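Side-chain contact in single-stranded DNA-binding protein DdrB (Deinococcus radiodurans, PDB 4NOE), which binds single-stranded DNA and probably assists the accurate annealing of complementary strands in the response to DNA damage: residues F10-D13 against L14-V18. Sequence-based numbering, arbitrary orientation.
Sequences FITD and LGARV
T12 OG1 accepts two backbone N-H groups, L14 N in an ST turn and A16 N on the returning chain, each at 3.1 Å. Both bonds are bent, about 138° at the hydrogen, and the two donors come in roughly at right angles to each other. The torsion of T12 (chi1 71°) sets OG1 between the backbone N and the carbonyl carbon and CG2 anti to the carbonyl carbon, where it meets V18 CG2 at 3.6 Å with the two side chains crossing at about a right angle. A serine here would keep the hydroxyl but would probably leave a gap against V18 and let that oxygen turn away from the two amides. The same residue closes the type I turn from T12 to G15 through its carbonyl: G15 N binds T12 O at 2.8 Å. T12 N in turn donates to A16 O, and with G15 at positive phi (78°) this is the type I turn plus G1 bulge of a 3:5 beta hairpin joining strands 6-11 and 17-22; F10 and V18 form the hydrogen-bonded antiparallel pair beyond. I11 CD1 lies alongside the R17 side chain, 3.7 Å from both R17 CG and R17 NH1, the two side chains pointing the same way, while I11 CG2 sits over the G15 backbone. The D13 carboxylate is held at both oxygens: OD2 by the hydroxyl of Y144 of the second subunit, OD1 weakly by W40 NE1 of its own chain; R17 and V18 also pair with a strand of that subunit. Since the T12 carbonyl takes R82 of the same chain as well as G15 N, this one residue ties the turn both to the loop carrying R82 and to the end of a sheet that continues across the interface.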
loop_
_atom_site.group_PDB
_atom_site.type_symbol
_atom_site.label_atom_id
_atom_site.label_comp_id
_atom_site.label_asym_id
_atom_site.label_seq_id
_atom_site.Cartn_x
_atom_site.Cartn_y
_atom_site.Cartn_z
ATOM N N PHE E 10 18.999 -23.338 18.207
ATOM C CA PHE E 10 19.700 -22.071 18.099
ATOM C C PHE E 10 19.854 -21.682 16.642
ATOM O O PHE E 10 19.812 -22.530 15.744
ATOM C CB PHE E 10 21.115 -22.168 18.677
ATOM C CG PHE E 10 21.174 -22.309 20.173
ATOM C CD1 PHE E 10 20.982 -21.208 20.996
ATOM C CD2 PHE E 10 21.477 -23.530 20.752
ATOM C CE1 PHE E 10 21.061 -21.327 22.366
ATOM C CE2 PHE E 10 21.570 -23.656 22.124
ATOM C CZ PHE E 10 21.359 -22.551 22.934
ATOM N N ILE E 11 20.048 -20.389 16.428
ATOM C CA ILE E 11 20.574 -19.878 15.190
ATOM C C ILE E 11 21.987 -19.430 15.550
ATOM O O ILE E 11 22.169 -18.588 16.432
ATOM C CB ILE E 11 19.775 -18.675 14.695
ATOM C CG1 ILE E 11 18.325 -19.071 14.405
ATOM C CG2 ILE E 11 20.424 -18.098 13.440
ATOM C CD1 ILE E 11 18.176 -20.092 13.273
ATOM N N THR E 12 22.988 -20.017 14.909
ATOM C CA THR E 12 24.372 -19.764 15.284
ATOM C C THR E 12 24.847 -18.414 14.761
ATOM O O THR E 12 24.116 -17.707 14.054
ATOM C CB THR E 12 25.314 -20.862 14.719
ATOM O OG1 THR E 12 25.418 -20.704 13.296
ATOM C CG2 THR E 12 24.760 -22.245 15.022
ATOM N N ASP E 13 26.091 -18.070 15.081
ATOM C CA ASP E 13 26.699 -16.836 14.583
ATOM C C ASP E 13 26.779 -16.846 13.060
ATOM O O ASP E 13 26.860 -15.790 12.444
ATOM C CB ASP E 13 28.098 -16.654 15.178
ATOM C CG ASP E 13 29.001 -17.851 14.921
ATOM O OD1 ASP E 13 28.616 -18.986 15.272
ATOM O OD2 ASP E 13 30.093 -17.665 14.354
ATOM N N LEU E 14 26.745 -18.033 12.458
ATOM C CA LEU E 14 26.732 -18.159 10.993
ATOM C C LEU E 14 25.313 -18.344 10.461
ATOM O O LEU E 14 25.112 -18.703 9.291
ATOM C CB LEU E 14 27.598 -19.340 10.540
ATOM C CG LEU E 14 29.035 -19.104 10.055
ATOM C CD1 LEU E 14 29.449 -17.637 10.071
ATOM C CD2 LEU E 14 30.015 -19.935 10.851
ATOM N N GLY E 15 24.322 -18.101 11.309
ATOM C CA GLY E 15 22.938 -18.196 10.872
ATOM C C GLY E 15 22.389 -19.611 10.766
ATOM O O GLY E 15 21.204 -19.802 10.444
ATOM N N ALA E 16 23.225 -20.603 11.064
ATOM C CA ALA E 16 22.817 -22.005 10.933
ATOM C C ALA E 16 21.815 -22.436 11.983
ATOM O O ALA E 16 21.891 -22.006 13.141
ATOM C CB ALA E 16 24.040 -22.946 10.964
ATOM N N ARG E 17 20.900 -23.316 11.581
ATOM C CA ARG E 17 19.871 -23.839 12.483
ATOM C C ARG E 17 20.315 -25.138 13.137
ATOM O O ARG E 17 20.229 -26.235 12.538
ATOM C CB ARG E 17 18.556 -24.057 11.734
ATOM C CG ARG E 17 18.108 -22.875 10.885
ATOM C CD ARG E 17 16.760 -23.177 10.226
ATOM N NE ARG E 17 15.769 -23.574 11.219
ATOM C CZ ARG E 17 15.013 -22.714 11.889
ATOM N NH1 ARG E 17 15.134 -21.411 11.663
ATOM N NH2 ARG E 17 14.133 -23.149 12.781
ATOM N N VAL E 18 20.764 -25.005 14.378
ATOM C CA VAL E 18 21.395 -26.095 15.117
ATOM C C VAL E 18 20.633 -26.420 16.399
ATOM O O VAL E 18 20.298 -25.524 17.191
ATOM C CB VAL E 18 22.833 -25.707 15.484
ATOM C CG1 VAL E 18 23.470 -26.780 16.381
ATOM C CG2 VAL E 18 23.636 -25.531 14.209
#